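Local structure of type III effector XopAI (Xanthomonas citri, 6K93) at residues T92-L95 with I96-K99; T129-G132 with E133-P137; M150-M153 with K154-P158; E224-L227 with P228-S232; S278-P281 with N282-E285. The protein is a bacterial type III effector with a mono-ADP-ribosyltransferase fold and probably binds arginine-containing peptides within that domain. All coordinates share one frame; numbering follows the deposited sequence.

Interaction 1 (T92-L95 with I96-K99); sequences TSDL and IKQK
The carboxylate of D94 turns one face to K97, whose backbone N and CB both lie over that side, while the amide of Q98 meets S93 at its edge and L95 over a face. Together these groups form the N-terminal cap of helix 95-109, with D94 in the N-cap position. K97 N donates to D94 OD1 over 3.1 Å, coming from well above the carboxylate plane rather than within it. CG of D94 stands anti to its own N (chi1 -161°), which carries the carboxylate across to the first helical turn, and D94 OD2 comes to 3.2 Å from K97 CB. The K97 amine extends onward and stays apart from the acid, so the grip is on the backbone N-H; the helix N terminus would probably favour the negative charge there.

With CG beside its own N, the extended Q98 side chain runs back to S93, past the N-cap. Its NE2 donates to S93 O over 2.9 Å; S93 O lies close to the amide plane of Q98, while NE2 stands tilted from the S93 carbonyl plane. A second bond from the same nitrogen reaches N91 O. The two acceptors fix the rotation of the amide, and the methyl CD2 of L95 sits 3.4 Å from NE2, over the amide face. L95 also touches A194 and L197, joining the cap to helix 194-209. The backbone bonds from Q98 N to D94 O and from K99 N to L95 O start the regular helix. A water takes the I96 N-H, its oxygen 3.1 Å from that nitrogen.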
# COMPACT_ATOMS: atom_id res chain seq x y z
N THR A 92 -13.54 12.28 -10.39
CA THR A 92 -14.35 12.32 -9.19
C THR A 92 -15.72 11.70 -9.38
O THR A 92 -16.53 11.73 -8.44
CB THR A 92 -14.54 13.77 -8.76
OG1 THR A 92 -15.10 14.52 -9.84
CG2 THR A 92 -13.19 14.35 -8.36
N SER A 93 -16.04 11.15 -10.56
CA SER A 93 -17.39 10.67 -10.81
C SER A 93 -17.54 9.22 -10.34
O SER A 93 -16.66 8.39 -10.56
CB SER A 93 -17.76 10.82 -12.29
OG SER A 93 -17.15 9.80 -13.07
N ASP A 94 -18.66 8.96 -9.67
CA ASP A 94 -19.05 7.70 -9.09
C ASP A 94 -17.88 6.94 -8.51
O ASP A 94 -17.41 5.95 -9.07
CB ASP A 94 -19.77 6.81 -10.10
CG ASP A 94 -20.58 5.73 -9.43
OD1 ASP A 94 -20.45 5.54 -8.20
OD2 ASP A 94 -21.37 5.06 -10.13
N LEU A 95 -17.43 7.41 -7.35
CA LEU A 95 -16.29 6.80 -6.69
C LEU A 95 -16.60 5.38 -6.21
O LEU A 95 -15.69 4.54 -6.15
CB LEU A 95 -15.84 7.67 -5.53
CG LEU A 95 -15.20 9.00 -5.96
CD1 LEU A 95 -15.06 9.92 -4.76
CD2 LEU A 95 -13.86 8.74 -6.63
N ILE A 96 -17.84 5.09 -5.85
CA ILE A 96 -18.18 3.73 -5.47
C ILE A 96 -18.01 2.78 -6.66
O ILE A 96 -17.45 1.68 -6.52
CB ILE A 96 -19.61 3.69 -4.90
CG1 ILE A 96 -19.61 4.37 -3.53
CG2 ILE A 96 -20.11 2.27 -4.78
CD1 ILE A 96 -20.92 4.29 -2.76
N LYS A 97 -18.44 3.19 -7.85
CA LYS A 97 -18.22 2.36 -9.03
C LYS A 97 -16.73 2.24 -9.34
O LYS A 97 -16.25 1.16 -9.71
CB LYS A 97 -18.97 2.93 -10.24
CG LYS A 97 -18.78 2.12 -11.51
CD LYS A 97 -19.76 2.56 -12.59
CE LYS A 97 -19.86 1.54 -13.71
NZ LYS A 97 -21.04 1.77 -14.60
N GLN A 98 -15.97 3.34 -9.20
CA GLN A 98 -14.53 3.24 -9.43
C GLN A 98 -13.89 2.23 -8.50
O GLN A 98 -13.00 1.47 -8.91
CB GLN A 98 -13.87 4.59 -9.23
CG GLN A 98 -14.13 5.58 -10.31
CD GLN A 98 -13.25 6.78 -10.13
OE1 GLN A 98 -12.02 6.67 -10.11
NE2 GLN A 98 -13.86 7.95 -9.98
N LYS A 99 -14.27 2.26 -7.23
CA LYS A 99 -13.72 1.34 -6.25
C LYS A 99 -14.09 -0.10 -6.58
O LYS A 99 -13.25 -1.00 -6.52
CB LYS A 99 -14.23 1.73 -4.88
CG LYS A 99 -13.86 0.84 -3.76
CD LYS A 99 -14.49 1.41 -2.52
CE LYS A 99 -14.54 0.40 -1.41
NZ LYS A 99 -15.49 0.91 -0.35
O HOH W 1 -19.94 7.27 -5.35

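Interaction 2 (T129-G132 with E133-P137); sequences TLWG and EQYRP
A type I beta turn from T129 to G132 runs straight into a 3-10 turn at 133-135, and together they form the corner between helices 117-128 and 136-156; W131 and Y135 pack against each other across it. The six-membered ring of W131 directs its edge at the face of Y135 in a T-shaped pair, with centroids 5.3 Å apart and planes at 86°. The touching atom is W131 CE3, which stands over the tyrosine ring toward its CG and CD1 rim, 3.9 Å from Y135 CD1. Both side chains place CG beside their own backbone N (chi1 -73° for W131 and -70° for Y135), which turns the rings toward each other; the turn's backbone sets the two beta carbons close, and W131 CB lies 3.7 Å from Y135 CD2. The same tyrosine carbon is 3.4 Å from W131 O, so the ring also leans on the turn's backbone. The indole also takes part in a cation-pi contact with R139.

The backbone closes the corner twice. G132 N donates to T129 O within the beta turn, and Y135 N donates to G132 O over 3.2 Å. The positive phi of G132, with psi nearly extended, suits glycine alone, because a beta carbon would meet E133 N and the preceding carbonyl. At the opposite end of the beta turn, the methyl CG2 of T129 touches R136 CD at 3.6 Å, while T129 OG1 is hydrogen-bonded to T125 O and H195 NE2. A type I turn passing through glycine into a 3-10 turn connects helices 117-128 and 136-156.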
# COMPACT_ATOMS: atom_id res chain seq x y z
N THR A 129 -1.73 17.29 -4.61
CA THR A 129 -2.90 18.00 -4.11
C THR A 129 -3.43 17.46 -2.78
O THR A 129 -4.48 17.92 -2.31
CB THR A 129 -4.04 17.95 -5.14
OG1 THR A 129 -4.52 16.61 -5.28
CG2 THR A 129 -3.61 18.49 -6.48
N LEU A 130 -2.75 16.49 -2.18
CA LEU A 130 -3.33 15.76 -1.05
C LEU A 130 -3.62 16.66 0.14
O LEU A 130 -4.56 16.39 0.90
CB LEU A 130 -2.38 14.65 -0.64
CG LEU A 130 -2.93 13.64 0.38
CD1 LEU A 130 -4.10 12.89 -0.24
CD2 LEU A 130 -1.85 12.70 0.82
N TRP A 131 -2.83 17.71 0.32
CA TRP A 131 -2.96 18.59 1.47
C TRP A 131 -3.74 19.86 1.17
O TRP A 131 -3.81 20.75 2.03
CB TRP A 131 -1.58 18.96 1.99
CG TRP A 131 -0.86 17.87 2.69
CD1 TRP A 131 -1.15 16.54 2.68
CD2 TRP A 131 0.30 18.02 3.51
NE1 TRP A 131 -0.25 15.85 3.45
CE2 TRP A 131 0.65 16.73 3.97
CE3 TRP A 131 1.07 19.11 3.90
CZ2 TRP A 131 1.74 16.52 4.81
CZ3 TRP A 131 2.15 18.90 4.73
CH2 TRP A 131 2.48 17.61 5.18
N GLY A 132 -4.30 19.99 -0.02
CA GLY A 132 -4.99 21.20 -0.37
C GLY A 132 -4.15 22.12 -1.25
O GLY A 132 -2.93 21.97 -1.42
N GLU A 133 -4.84 23.10 -1.80
CA GLU A 133 -4.26 24.00 -2.79
C GLU A 133 -2.98 24.69 -2.29
O GLU A 133 -2.00 24.81 -3.05
CB GLU A 133 -5.35 25.03 -3.16
CG GLU A 133 -4.91 26.30 -3.77
CD GLU A 133 -6.13 27.20 -4.07
OE1 GLU A 133 -7.11 26.69 -4.65
OE2 GLU A 133 -6.08 28.35 -3.67
N GLN A 134 -2.98 25.17 -1.05
CA GLN A 134 -1.89 26.01 -0.62
C GLN A 134 -0.58 25.24 -0.50
O GLN A 134 0.49 25.86 -0.53
CB GLN A 134 -2.24 26.66 0.72
CG GLN A 134 -2.23 25.72 1.88
CD GLN A 134 -3.60 25.18 2.19
OE1 GLN A 134 -4.40 24.90 1.29
NE2 GLN A 134 -3.89 25.03 3.48
N TYR A 135 -0.63 23.92 -0.38
CA TYR A 135 0.59 23.13 -0.27
C TYR A 135 1.08 22.58 -1.59
O TYR A 135 2.11 21.89 -1.61
CB TYR A 135 0.37 21.97 0.70
CG TYR A 135 0.23 22.44 2.14
CD1 TYR A 135 1.35 22.81 2.87
CD2 TYR A 135 -1.00 22.51 2.74
CE1 TYR A 135 1.24 23.23 4.18
CE2 TYR A 135 -1.14 22.93 4.04
CZ TYR A 135 -0.02 23.28 4.75
OH TYR A 135 -0.16 23.71 6.06
N ARG A 136 0.43 22.90 -2.72
CA ARG A 136 0.87 22.31 -3.97
C ARG A 136 2.30 22.71 -4.34
O ARG A 136 3.04 21.85 -4.79
CB ARG A 136 -0.11 22.64 -5.10
CG ARG A 136 -1.46 21.90 -4.93
CD ARG A 136 -2.30 21.82 -6.23
NE ARG A 136 -2.25 23.07 -6.91
CZ ARG A 136 -3.26 23.95 -6.93
NH1 ARG A 136 -4.42 23.67 -6.34
NH2 ARG A 136 -3.12 25.12 -7.54
N PRO A 137 2.73 23.97 -4.20
CA PRO A 137 4.13 24.28 -4.54
C PRO A 137 5.13 23.45 -3.74
O PRO A 137 6.08 22.92 -4.32
CB PRO A 137 4.22 25.79 -4.24
CG PRO A 137 2.80 26.30 -4.45
CD PRO A 137 1.92 25.18 -3.94

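Interaction 3 (M150-M153 with K154-P158); sequences MAQM and KWNHP
Q152 NE2 donates to N156 OD1 across one helical turn, at 3.2 Å and with an N-H...O angle of 155°. The acceptor lies in the amide plane of Q152, yet the donor stands above the carbonyl plane of N156, and the two amides are turned 43° against each other. Q152 reaches its partner by bending at chi2 (63°), which swings the amide down the helix and also brings NE2 to 3.7 Å from W155 CD1.

Beneath this side-chain bridge run the i to i+4 backbone bonds: K154 N to M150 O and N156 N to Q152 O, both 2.9 Å, and the longer W155 N to A151 O. They belong to the last turns of helix 136-156. H157 is the first residue to leave helical angles, and its N keeps a weak bond to M153 O. The imidazole remains close to that carbonyl, which lies at the ring edge, and H157 CD2 packs 3.9 Å from M153 CG.

On the buried side of the helix, M150 touches T165, L168 and Q172 of helix 165-174, and F277. M153 also contacts F277, together with L160, while K154 NZ is hydrogen-bonded to M163 O and T165 OG1, joining the helix end to the following loop and helix 165-174.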
# COMPACT_ATOMS: atom_id res chain seq x y z
N MET A 150 14.10 8.10 -7.27
CA MET A 150 13.76 6.79 -7.80
C MET A 150 14.34 6.57 -9.20
O MET A 150 14.73 5.44 -9.52
CB MET A 150 12.24 6.61 -7.79
CG MET A 150 11.70 6.59 -6.38
SD MET A 150 12.56 5.37 -5.35
CE MET A 150 11.57 5.44 -3.87
N ALA A 151 14.44 7.60 -10.04
CA ALA A 151 15.16 7.43 -11.29
C ALA A 151 16.62 7.06 -11.02
O ALA A 151 17.18 6.18 -11.69
CB ALA A 151 15.05 8.71 -12.12
N GLN A 152 17.24 7.73 -10.04
CA GLN A 152 18.61 7.40 -9.67
C GLN A 152 18.68 5.98 -9.11
O GLN A 152 19.64 5.25 -9.36
CB GLN A 152 19.14 8.39 -8.65
CG GLN A 152 20.64 8.30 -8.45
CD GLN A 152 21.41 8.63 -9.72
OE1 GLN A 152 21.21 9.68 -10.33
NE2 GLN A 152 22.30 7.72 -10.12
N MET A 153 17.68 5.59 -8.35
CA MET A 153 17.66 4.25 -7.78
C MET A 153 17.60 3.18 -8.86
O MET A 153 18.26 2.15 -8.75
CB MET A 153 16.47 4.08 -6.84
CG MET A 153 16.54 2.78 -6.09
SD MET A 153 15.57 2.85 -4.60
CE MET A 153 16.22 4.29 -3.74
N LYS A 154 16.80 3.41 -9.89
CA LYS A 154 16.71 2.45 -10.99
C LYS A 154 18.05 2.32 -11.70
O LYS A 154 18.40 1.23 -12.18
CB LYS A 154 15.64 2.88 -11.98
CG LYS A 154 14.22 2.65 -11.48
CD LYS A 154 13.24 3.54 -12.22
CE LYS A 154 13.24 3.23 -13.72
NZ LYS A 154 12.11 3.92 -14.42
N TRP A 155 18.81 3.41 -11.77
CA TRP A 155 20.12 3.38 -12.41
C TRP A 155 21.14 2.65 -11.54
O TRP A 155 21.95 1.86 -12.06
CB TRP A 155 20.58 4.80 -12.68
CG TRP A 155 21.91 4.91 -13.31
CD1 TRP A 155 23.09 5.19 -12.70
CD2 TRP A 155 22.18 4.75 -14.70
NE1 TRP A 155 24.10 5.21 -13.64
CE2 TRP A 155 23.57 4.95 -14.87
CE3 TRP A 155 21.39 4.47 -15.82
CZ2 TRP A 155 24.18 4.86 -16.12
CZ3 TRP A 155 22.00 4.38 -17.05
CH2 TRP A 155 23.38 4.57 -17.19
N ASN A 156 21.10 2.88 -10.23
CA ASN A 156 22.05 2.27 -9.31
C ASN A 156 21.72 0.82 -8.99
O ASN A 156 22.58 0.09 -8.47
CB ASN A 156 22.09 3.06 -8.00
CG ASN A 156 22.62 4.46 -8.19
OD1 ASN A 156 23.25 4.76 -9.20
ND2 ASN A 156 22.35 5.33 -7.22
N HIS A 157 20.49 0.40 -9.26
CA HIS A 157 19.99 -0.95 -8.95
C HIS A 157 19.32 -1.46 -10.22
O HIS A 157 18.09 -1.46 -10.34
CB HIS A 157 19.06 -0.91 -7.75
CG HIS A 157 19.73 -0.44 -6.50
ND1 HIS A 157 20.38 -1.29 -5.63
CD2 HIS A 157 19.91 0.81 -6.01
CE1 HIS A 157 20.90 -0.59 -4.64
NE2 HIS A 157 20.63 0.69 -4.84
N PRO A 158 20.13 -1.92 -11.18
CA PRO A 158 19.58 -2.22 -12.51
C PRO A 158 18.48 -3.25 -12.52
O PRO A 158 17.73 -3.29 -13.51
CB PRO A 158 20.80 -2.71 -13.31
CG PRO A 158 21.99 -2.21 -12.55
CD PRO A 158 21.59 -2.08 -11.11

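Interaction 4 (E224-L227 with P228-S232); sequences EDQL and PDWVS
Two torsions lay the Q226 amide flat over W230: chi1 of Q226 (-56°) sets CG beside the backbone N, chi2 (-70°) folds the amide back, and W230 holds CG anti to its own N so that the indole reaches out to meet it. The amide and ring planes are only 6° apart. Q226 CD rests 3.4 Å from W230 CE2, OE1 covers the pyrrole half of the indole, and NE2 lies just beyond the CE2-CZ2 rim of the six-membered ring, 3.6 Å from W230 CZ2. CG adds a CH-pi contact, 3.5 Å from that ring's centroid and almost on its normal. Although Q226 OE1 comes close to W230 NE1, it sits over the ring face, where the indole N-H cannot point at it.

The amide is held in this orientation from its far end by E224 OE1, which accepts from Q226 NE2 over 2.9 Å in the amide plane. E224 OE2 forms a salt bridge with R245, whose side chain touches both Q226 and W230. The arrangement covers the start of helix 228-234, which follows strand 218-224 at the edge of the five-stranded sheet of the ADP-ribosyltransferase fold. L227 is the N-cap residue, and P228, lacking an amide hydrogen, fills the first helical position; L227 CB and P228 CD press together at 3.5 Å. V231 N donates to L227 O over 3.2 Å, an i to i+4 bond. V231 packs inward on V262, L308 and I310, settling the helix on strands 262-268 and 308-315, and W230 also meets R234 through a cation-pi contact.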
# COMPACT_ATOMS: atom_id res chain seq x y z
N GLU A 224 -1.55 -3.49 15.37
CA GLU A 224 -2.47 -2.39 15.07
C GLU A 224 -3.47 -2.28 16.20
O GLU A 224 -3.74 -3.26 16.89
CB GLU A 224 -3.22 -2.62 13.74
CG GLU A 224 -2.37 -2.65 12.50
CD GLU A 224 -3.17 -2.65 11.25
OE1 GLU A 224 -4.20 -1.94 11.21
OE2 GLU A 224 -2.75 -3.30 10.26
N ASP A 225 -4.05 -1.10 16.37
CA ASP A 225 -5.06 -0.93 17.41
C ASP A 225 -6.45 -1.02 16.78
O ASP A 225 -7.17 -0.03 16.63
CB ASP A 225 -4.90 0.38 18.16
CG ASP A 225 -3.84 0.32 19.23
OD1 ASP A 225 -3.61 -0.76 19.90
OD2 ASP A 225 -3.24 1.37 19.43
N GLN A 226 -6.85 -2.23 16.47
CA GLN A 226 -8.16 -2.55 15.91
C GLN A 226 -9.04 -3.18 16.98
O GLN A 226 -8.55 -3.76 17.96
CB GLN A 226 -8.06 -3.49 14.71
CG GLN A 226 -7.18 -3.01 13.56
CD GLN A 226 -7.76 -1.82 12.77
OE1 GLN A 226 -8.87 -1.35 13.03
NE2 GLN A 226 -6.98 -1.32 11.81
N LEU A 227 -10.35 -3.06 16.79
CA LEU A 227 -11.32 -3.58 17.74
C LEU A 227 -11.57 -5.06 17.50
O LEU A 227 -11.32 -5.58 16.40
CB LEU A 227 -12.61 -2.80 17.59
CG LEU A 227 -12.55 -1.35 18.10
CD1 LEU A 227 -13.65 -0.55 17.44
CD2 LEU A 227 -12.68 -1.36 19.61
N PRO A 228 -12.09 -5.76 18.51
CA PRO A 228 -12.35 -7.19 18.33
C PRO A 228 -13.30 -7.50 17.18
O PRO A 228 -13.06 -8.47 16.45
CB PRO A 228 -12.92 -7.61 19.68
CG PRO A 228 -12.27 -6.64 20.66
CD PRO A 228 -12.24 -5.33 19.91
N ASP A 229 -14.36 -6.71 16.99
CA ASP A 229 -15.28 -7.01 15.88
C ASP A 229 -14.62 -6.76 14.53
O ASP A 229 -14.96 -7.43 13.54
CB ASP A 229 -16.55 -6.17 16.00
CG ASP A 229 -17.52 -6.69 17.05
OD1 ASP A 229 -17.18 -7.65 17.76
OD2 ASP A 229 -18.63 -6.12 17.14
N TRP A 230 -13.70 -5.81 14.46
CA TRP A 230 -12.94 -5.59 13.24
C TRP A 230 -12.17 -6.85 12.87
O TRP A 230 -12.16 -7.26 11.71
CB TRP A 230 -12.01 -4.39 13.42
CG TRP A 230 -11.19 -3.99 12.27
CD1 TRP A 230 -11.43 -2.97 11.41
CD2 TRP A 230 -9.96 -4.59 11.85
NE1 TRP A 230 -10.41 -2.89 10.47
CE2 TRP A 230 -9.50 -3.88 10.72
CE3 TRP A 230 -9.19 -5.67 12.32
CZ2 TRP A 230 -8.33 -4.21 10.06
CZ3 TRP A 230 -8.01 -6.00 11.65
CH2 TRP A 230 -7.60 -5.27 10.54
N VAL A 231 -11.57 -7.50 13.87
CA VAL A 231 -10.83 -8.72 13.60
C VAL A 231 -11.77 -9.81 13.14
O VAL A 231 -11.51 -10.47 12.12
CB VAL A 231 -10.05 -9.15 14.85
CG1 VAL A 231 -9.40 -10.51 14.58
CG2 VAL A 231 -9.01 -8.10 15.21
N SER A 232 -12.86 -10.05 13.88
CA SER A 232 -13.69 -11.21 13.54
C SER A 232 -14.45 -11.02 12.23
O SER A 232 -14.80 -12.03 11.60
CB SER A 232 -14.65 -11.53 14.68
OG SER A 232 -15.43 -10.43 15.08

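Interaction 5 (S278-P281 with N282-E285); sequences SERP and NEQE
R280 and E283 lie side by side and form a salt bridge, R280 NE to E283 OE2 at 2.8 Å, at the ends of a type I beta turn. OE2 sits in the guanidinium plane at its edge, but NE approaches from above the carboxylate plane, and the two flat groups are 74° apart. The bend of R280 at chi3 (-53°) turns NE toward the acid. Alongside, the turn is closed by E283 N donating to R280 O over 3.0 Å.

R280 is positioned further by T175, whose backbone O accepts from NH1, and by S278, whose OG accepts from R280 N over 3.0 Å in an ST turn. Two waters lie within bonding reach of both E283 OE1 and E285 OE1, which compete for their protons; one takes a weak bond from R280 NH2, the other meets S278 OG. The glutamates are two positions apart, a spacing consistent with the E-x-E signature of arginine-specific ADP-ribosyltransferases, just where the loop enters strand 285-288. E285 OE2 accepts in addition from W174 NE1. Another water donates to P281 O and to E283 O, its oxygen 2.7 Å from E283 O.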
# COMPACT_ATOMS: atom_id res chain seq x y z
N SER A 278 11.85 3.23 1.40
CA SER A 278 11.20 3.89 2.51
C SER A 278 11.94 5.16 2.91
O SER A 278 13.16 5.28 2.78
CB SER A 278 11.16 2.93 3.70
OG SER A 278 10.52 3.52 4.81
N GLU A 279 11.16 6.09 3.45
CA GLU A 279 11.69 7.28 4.10
C GLU A 279 12.22 7.02 5.49
O GLU A 279 12.83 7.91 6.08
CB GLU A 279 10.61 8.36 4.19
CG GLU A 279 10.28 8.88 2.85
CD GLU A 279 9.83 10.32 2.85
OE1 GLU A 279 9.58 10.90 3.94
OE2 GLU A 279 9.71 10.82 1.74
N ARG A 280 11.99 5.83 6.04
CA ARG A 280 12.57 5.42 7.32
C ARG A 280 13.51 4.25 7.02
O ARG A 280 13.12 3.08 7.12
CB ARG A 280 11.47 5.07 8.32
CG ARG A 280 10.94 6.35 9.00
CD ARG A 280 9.86 6.07 10.03
NE ARG A 280 8.79 5.27 9.45
CZ ARG A 280 7.99 5.68 8.47
NH1 ARG A 280 8.13 6.91 7.98
NH2 ARG A 280 7.06 4.88 7.99
N PRO A 281 14.75 4.54 6.62
CA PRO A 281 15.65 3.45 6.18
C PRO A 281 16.05 2.49 7.29
O PRO A 281 16.54 1.40 6.99
CB PRO A 281 16.87 4.19 5.61
CG PRO A 281 16.34 5.55 5.21
CD PRO A 281 15.29 5.87 6.26
N ASN A 282 15.85 2.85 8.56
CA ASN A 282 16.14 1.91 9.64
C ASN A 282 15.05 0.86 9.82
O ASN A 282 15.25 -0.07 10.61
CB ASN A 282 16.36 2.65 10.95
CG ASN A 282 17.78 3.12 11.12
OD1 ASN A 282 18.72 2.50 10.61
ND2 ASN A 282 17.96 4.24 11.81
N GLU A 283 13.93 0.98 9.11
CA GLU A 283 12.87 -0.01 9.18
C GLU A 283 13.13 -1.12 8.15
O GLU A 283 13.92 -0.97 7.21
CB GLU A 283 11.49 0.63 8.92
CG GLU A 283 11.00 1.64 10.00
CD GLU A 283 9.54 2.08 9.84
OE1 GLU A 283 8.85 1.70 8.86
OE2 GLU A 283 9.05 2.84 10.72
N GLN A 284 12.45 -2.25 8.35
CA GLN A 284 12.48 -3.41 7.45
C GLN A 284 11.03 -3.81 7.15
O GLN A 284 10.53 -4.88 7.54
CB GLN A 284 13.28 -4.58 8.05
CG GLN A 284 14.77 -4.25 8.13
CD GLN A 284 15.60 -5.37 8.74
OE1 GLN A 284 16.28 -5.16 9.73
NE2 GLN A 284 15.55 -6.56 8.14
N GLU A 285 10.32 -2.92 6.43
CA GLU A 285 8.91 -3.09 6.15
C GLU A 285 8.69 -4.05 5.00
O GLU A 285 9.40 -4.01 4.00
CB GLU A 285 8.26 -1.74 5.86
CG GLU A 285 6.78 -1.83 5.61
CD GLU A 285 6.10 -0.46 5.57
OE1 GLU A 285 6.79 0.57 5.57
OE2 GLU A 285 4.86 -0.45 5.53
O HOH W 2 9.29 1.56 6.11
O HOH W 3 6.32 2.36 7.46
O HOH W 4 16.62 -1.13 6.81

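All five contacts are local and lie at the surface, and none touches another. Interactions 2 and 3 share helix 136-156, one at its beginning and one at its end, with centres about 28 Å apart. Interactions 1 and 4 both start helices, but differently: a carboxylate side chain caps the first, whereas the second begins with a proline and a glutamine amide stacked on an indole. Aromatic faces are used in interactions 2 and 4. Interaction 5 contains the only salt bridge across its own segments and involves the most water; its nearest atoms are about 6 Å from interaction 3, while interaction 1 lies on the opposite side of the chain's centre.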